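Local coordinates for protein piwi (Drosophila melanogaster, PDB 6KR6), which binds piRNAs directly and, in complex with them, represses transposable elements by governing transposon methylation and silencing, at residues G579-K584 / Y783-A788; G525-A530 / T793-I798. All coordinates share one frame; numbering follows the deposited sequence.

Contact 1 (G579-K584 / Y783-A788). With ZN (zinc ion), chain N.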
loop_
_atom_site.group_PDB
_atom_site.type_symbol
_atom_site.label_atom_id
_atom_site.label_comp_id
_atom_site.label_asym_id
_atom_site.label_seq_id
_atom_site.Cartn_x
_atom_site.Cartn_y
_atom_site.Cartn_z
ATOM N N GLY A 579 10.325 3.555 12.953
ATOM C CA GLY A 579 9.279 3.460 11.956
ATOM C C GLY A 579 8.937 4.847 11.448
ATOM O O GLY A 579 9.102 5.840 12.155
ATOM N N PHE A 580 8.458 4.909 10.210
ATOM C CA PHE A 580 8.178 6.189 9.573
ATOM C C PHE A 580 7.069 5.996 8.551
ATOM O O PHE A 580 7.104 5.037 7.776
ATOM C CB PHE A 580 9.439 6.751 8.903
ATOM C CG PHE A 580 9.202 8.005 8.106
ATOM C CD1 PHE A 580 9.032 9.224 8.740
ATOM C CD2 PHE A 580 9.174 7.967 6.721
ATOM C CE1 PHE A 580 8.819 10.377 8.011
ATOM C CE2 PHE A 580 8.964 9.119 5.987
ATOM C CZ PHE A 580 8.787 10.325 6.635
ATOM N N ASP A 581 6.084 6.892 8.558
ATOM C CA ASP A 581 5.073 6.865 7.505
ATOM C C ASP A 581 4.575 8.278 7.234
ATOM O O ASP A 581 4.933 9.233 7.925
ATOM C CB ASP A 581 3.902 5.926 7.838
ATOM C CG ASP A 581 3.112 5.508 6.593
ATOM O OD1 ASP A 581 3.408 6.028 5.496
ATOM O OD2 ASP A 581 2.203 4.658 6.695
ATOM N N ILE A 582 3.748 8.395 6.194
ATOM C CA ILE A 582 3.282 9.676 5.689
ATOM C C ILE A 582 1.775 9.618 5.487
ATOM O O ILE A 582 1.183 8.547 5.335
ATOM C CB ILE A 582 3.995 10.067 4.376
ATOM C CG1 ILE A 582 4.387 8.818 3.577
ATOM C CG2 ILE A 582 5.228 10.903 4.673
ATOM C CD1 ILE A 582 3.234 8.117 2.881
ATOM N N ALA A 583 1.153 10.794 5.492
ATOM C CA ALA A 583 -0.291 10.872 5.317
ATOM C C ALA A 583 -0.677 12.181 4.645
ATOM O O ALA A 583 -0.133 13.240 4.971
ATOM C CB ALA A 583 -1.021 10.740 6.657
ATOM N N LYS A 584 -1.625 12.096 3.711
ATOM C CA LYS A 584 -2.203 13.283 3.100
ATOM C C LYS A 584 -3.142 13.977 4.083
ATOM O O LYS A 584 -3.637 13.377 5.041
ATOM C CB LYS A 584 -2.963 12.923 1.821
ATOM C CG LYS A 584 -2.098 12.394 0.686
ATOM C CD LYS A 584 -2.959 11.897 -0.469
ATOM C CE LYS A 584 -2.121 11.255 -1.566
ATOM N NZ LYS A 584 -2.964 10.546 -2.572
ATOM N N TYR A 783 2.525 2.548 14.532
ATOM C CA TYR A 783 2.491 3.766 15.338
ATOM C C TYR A 783 2.660 5.003 14.468
ATOM O O TYR A 783 1.947 6.000 14.644
ATOM C CB TYR A 783 3.582 3.722 16.408
ATOM C CG TYR A 783 3.310 2.790 17.570
ATOM C CD1 TYR A 783 2.075 2.779 18.206
ATOM C CD2 TYR A 783 4.295 1.926 18.037
ATOM C CE1 TYR A 783 1.830 1.932 19.269
ATOM C CE2 TYR A 783 4.056 1.075 19.097
ATOM C CZ TYR A 783 2.823 1.082 19.708
ATOM O OH TYR A 783 2.585 0.235 20.764
ATOM N N ALA A 784 3.610 4.961 13.530
ATOM C CA ALA A 784 3.823 6.096 12.640
ATOM C C ALA A 784 2.596 6.355 11.779
ATOM O O ALA A 784 2.202 7.511 11.589
ATOM C CB ALA A 784 5.052 5.857 11.764
ATOM N N LYS A 785 1.977 5.295 11.252
ATOM C CA LYS A 785 0.768 5.486 10.457
ATOM C C LYS A 785 -0.352 6.079 11.301
ATOM O O LYS A 785 -1.059 6.990 10.854
ATOM C CB LYS A 785 0.316 4.170 9.822
ATOM C CG LYS A 785 -0.661 4.370 8.665
ATOM C CD LYS A 785 -1.386 3.088 8.274
ATOM C CE LYS A 785 -2.654 2.894 9.091
ATOM N NZ LYS A 785 -3.475 1.765 8.567
ATOM N N LYS A 786 -0.523 5.581 12.528
ATOM C CA LYS A 786 -1.553 6.109 13.418
ATOM C C LYS A 786 -1.340 7.594 13.682
ATOM O O LYS A 786 -2.271 8.400 13.561
ATOM C CB LYS A 786 -1.555 5.324 14.732
ATOM C CG LYS A 786 -2.689 5.681 15.685
ATOM C CD LYS A 786 -3.963 4.926 15.337
ATOM C CE LYS A 786 -5.111 5.312 16.259
ATOM N NZ LYS A 786 -5.601 6.691 15.981
ATOM N N LEU A 787 -0.111 7.977 14.036
ATOM C CA LEU A 787 0.163 9.371 14.368
ATOM C C LEU A 787 0.007 10.275 13.149
ATOM O O LEU A 787 -0.582 11.362 13.244
ATOM C CB LEU A 787 1.563 9.496 14.969
ATOM C CG LEU A 787 2.080 10.887 15.347
ATOM C CD1 LEU A 787 1.086 11.641 16.218
ATOM C CD2 LEU A 787 3.421 10.764 16.055
ATOM N N ALA A 788 0.516 9.842 11.991
ATOM C CA ALA A 788 0.397 10.657 10.787
ATOM C C ALA A 788 -1.060 10.825 10.377
ATOM O O ALA A 788 -1.478 11.921 9.983
ATOM C CB ALA A 788 1.210 10.038 9.651
HETATM ZN ZN ZN N . 2.216 4.647 4.646
#
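The D581 side chain and that of K785 run side by side, both pointing the same way from a strand and a helix whose directions differ by only 31°. OD2 of D581 lies 3.5 Å from CG of K785, a contact between the carboxylate and the aliphatic part of the lysine. With CG anti to the backbone N (chi1 -160°), D581 brings its carboxylate alongside the K785 chain and onto the metal, and both oxygens grip one zinc ion: OD1 and OD2 each stand 2.0 Å from it. D652, the second aspartate of the site, supplies a further ligand. K785 also has its CG anti to N, but its chain bends at chi3 (88°), and its NZ ends 6.6 Å from OD2 of D581, where it forms a salt bridge to a phosphate of the bound RNA instead.

Apart from this polar pair, the helix meets the strand through small side chains. A784 lays its CB over the strand backbone, 3.5 Å from N of D581. One helical turn later, A788 sets its CB 3.8 Å from CB of A583, whose methyl also faces the A788 carbonyl oxygen. The axes come within 6.7 Å, an approach that two alanines one turn apart permit. A784 and A788 also touch I597 and A595, respectively, of the neighbouring strand 592-599, while F580 turns its ring to the other face of the strand, toward helix 625-640.

D581 and D652 are probably catalytic, as in related RNase H-like Piwi domains. The chemistry implies a division of labour: apolar methyls seat the helix on the strand, the carboxylate is left to the metal, and the lysine, carried past it, reaches the RNA backbone.

Contact 2 (G525-A530 / T793-I798). With ZN (zinc ion), chain E.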
loop_
_atom_site.group_PDB
_atom_site.type_symbol
_atom_site.label_atom_id
_atom_site.label_comp_id
_atom_site.label_asym_id
_atom_site.label_seq_id
_atom_site.Cartn_x
_atom_site.Cartn_y
_atom_site.Cartn_z
ATOM N N GLY A 525 -6.494 19.514 23.009
ATOM C CA GLY A 525 -5.715 18.721 23.939
ATOM C C GLY A 525 -4.239 18.610 23.612
ATOM O O GLY A 525 -3.395 18.678 24.512
ATOM N N TYR A 526 -3.908 18.445 22.333
ATOM C CA TYR A 526 -2.541 18.137 21.927
ATOM C C TYR A 526 -1.800 19.320 21.319
ATOM O O TYR A 526 -0.590 19.460 21.534
ATOM C CB TYR A 526 -2.541 16.979 20.923
ATOM C CG TYR A 526 -3.019 15.662 21.495
ATOM C CD1 TYR A 526 -2.845 15.360 22.838
ATOM C CD2 TYR A 526 -3.646 14.721 20.688
ATOM C CE1 TYR A 526 -3.279 14.157 23.362
ATOM C CE2 TYR A 526 -4.085 13.514 21.203
ATOM C CZ TYR A 526 -3.899 13.238 22.541
ATOM O OH TYR A 526 -4.332 12.040 23.062
ATOM N N VAL A 527 -2.483 20.172 20.558
ATOM C CA VAL A 527 -1.801 21.225 19.808
ATOM C C VAL A 527 -1.718 22.495 20.640
ATOM O O VAL A 527 -0.633 23.049 20.837
ATOM C CB VAL A 527 -2.508 21.498 18.469
ATOM C CG1 VAL A 527 -1.803 22.612 17.721
ATOM C CG2 VAL A 527 -2.550 20.228 17.627
ATOM N N ASP A 528 -2.865 22.972 21.123
ATOM C CA ASP A 528 -2.871 24.185 21.931
ATOM C C ASP A 528 -2.313 23.924 23.325
ATOM O O ASP A 528 -1.518 24.718 23.839
ATOM C CB ASP A 528 -4.288 24.756 22.009
ATOM C CG ASP A 528 -4.831 25.160 20.651
ATOM O OD1 ASP A 528 -4.021 25.496 19.760
ATOM O OD2 ASP A 528 -6.065 25.148 20.473
ATOM N N ARG A 529 -2.721 22.828 23.954
ATOM C CA ARG A 529 -2.211 22.421 25.253
ATOM C C ARG A 529 -1.419 21.122 25.091
ATOM O O ARG A 529 -1.151 20.669 23.974
ATOM C CB ARG A 529 -3.361 22.283 26.253
ATOM C CG ARG A 529 -4.403 23.394 26.168
ATOM C CD ARG A 529 -3.777 24.777 26.315
ATOM N NE ARG A 529 -3.292 25.027 27.668
ATOM C CZ ARG A 529 -4.003 25.633 28.614
ATOM N NH1 ARG A 529 -5.233 26.053 28.353
ATOM N NH2 ARG A 529 -3.484 25.819 29.819
ATOM N N ALA A 530 -1.037 20.519 26.218
ATOM C CA ALA A 530 -0.230 19.301 26.210
ATOM C C ALA A 530 -0.768 18.307 27.243
ATOM O O ALA A 530 -0.112 17.954 28.219
ATOM C CB ALA A 530 1.241 19.623 26.468
ATOM N N THR A 793 -5.732 14.045 9.493
ATOM C CA THR A 793 -7.186 13.961 9.426
ATOM C C THR A 793 -7.872 14.903 10.411
ATOM O O THR A 793 -8.895 15.508 10.075
ATOM C CB THR A 793 -7.640 12.520 9.685
ATOM O OG1 THR A 793 -7.080 11.653 8.691
ATOM C CG2 THR A 793 -9.160 12.412 9.641
ATOM N N ASN A 794 -7.320 15.054 11.614
ATOM C CA ASN A 794 -7.991 15.775 12.689
ATOM C C ASN A 794 -7.194 16.964 13.204
ATOM O O ASN A 794 -7.752 18.059 13.349
ATOM C CB ASN A 794 -8.293 14.809 13.845
ATOM C CG ASN A 794 -8.946 13.524 13.374
ATOM O OD1 ASN A 794 -8.266 12.565 13.013
ATOM N ND2 ASN A 794 -10.274 13.502 13.367
ATOM N N LEU A 795 -5.903 16.784 13.488
ATOM C CA LEU A 795 -5.134 17.834 14.150
ATOM C C LEU A 795 -4.780 18.980 13.206
ATOM O O LEU A 795 -4.889 20.150 13.589
ATOM C CB LEU A 795 -3.867 17.245 14.768
ATOM C CG LEU A 795 -4.098 16.270 15.925
ATOM C CD1 LEU A 795 -2.783 15.873 16.580
ATOM C CD2 LEU A 795 -5.048 16.872 16.948
ATOM N N HIS A 796 -4.347 18.667 11.983
ATOM C CA HIS A 796 -3.955 19.674 10.992
ATOM C C HIS A 796 -2.871 20.614 11.520
ATOM O O HIS A 796 -2.722 21.737 11.031
ATOM C CB HIS A 796 -5.164 20.483 10.505
ATOM C CG HIS A 796 -6.181 19.668 9.767
ATOM N ND1 HIS A 796 -7.537 19.811 9.967
ATOM C CD2 HIS A 796 -6.039 18.704 8.826
ATOM C CE1 HIS A 796 -8.186 18.968 9.185
ATOM N NE2 HIS A 796 -7.300 18.285 8.482
ATOM N N SER A 797 -2.113 20.171 12.520
ATOM C CA SER A 797 -1.022 20.957 13.079
ATOM C C SER A 797 -0.110 20.027 13.865
ATOM O O SER A 797 -0.447 18.872 14.134
ATOM C CB SER A 797 -1.536 22.099 13.962
ATOM O OG SER A 797 -2.052 23.157 13.172
ATOM N N ILE A 798 1.050 20.549 14.235
ATOM C CA ILE A 798 2.065 19.744 14.918
ATOM C C ILE A 798 1.757 19.725 16.413
ATOM O O ILE A 798 1.617 20.798 17.021
ATOM C CB ILE A 798 3.459 20.300 14.649
ATOM C CG1 ILE A 798 3.742 20.316 13.145
ATOM C CG2 ILE A 798 4.510 19.479 15.378
ATOM C CD1 ILE A 798 3.626 18.959 12.486
HETATM ZN ZN ZN E . -8.487 20.999 11.330
#
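Just after N794, which is hydrogen-bonded to S519 of helix 515-528, L795 meets Y526 where helix 779-795 ends beside helix 515-528: CD1 of L795 lies near the plane of the tyrosine ring, at its edge, 4.4 Å from CD2 of Y526. The other branch of the leucine serves a second partner, with CD2 of L795 placed 4.2 Å from CG2 of V527. One leucine thus spreads its fork over two consecutive residues of segment 525-530.

H796 leaves the helical path with a positive phi of 56°, and this turn redirects the chain. Its imidazole heads away from helix 515-528 and binds a zinc ion through ND1 at 2.0 Å, while NE2 is hydrogen-bonded to T586. The next residue, S797, gives its hydroxyl back to the bend, OG donating to O of H796 over 2.7 Å. This bond is bent, as expected of one to the preceding residue: OG comes to the carbonyl from the side, at a C=O...OG angle of 101°, and tilted from its plane. CB of S797, meanwhile, lies 3.8 Å from CG1 of V527. The valine holds that methyl anti to its backbone N (chi1 179°), and the same CG1 lies 3.9 Å from O of I798. At I798 it is therefore the backbone that takes part, since the side chain turns away.

Farther along the chain, Q800 ties back to the backbone of Y526, and Y808 meets the tyrosine ring edge-to-face. Helix 515-528 links two strands of the four-stranded parallel sheet, 506-510 and 533-537, whereas helix 779-795 packs on the RNase H-like sheet. Such a seam, with the C-terminal tail threaded between the two parts, is characteristic of the MID-PIWI lobe of Argonaute proteins.

How the contacts relate
Helix 779-795 serves both contacts, its middle in contact 1 and its C-terminal end in contact 2, so that one rod spans two surroundings. The centres lie 15 Å apart, and the nearest atoms stay about 5 Å from each other without touching. Along the chain the order is 525-530, 579-584, 783-788, 793-798: contact 1 is nested within the loop that contact 2 closes, and all four segments belong to the Piwi region of the sequence. Contact 1 seats the helix on strand 575-584 beside the metal site, while contact 2 joins its end to helix 515-528. The helix therefore physically connects the RNase H-like core with the neighbouring parallel-sheet unit.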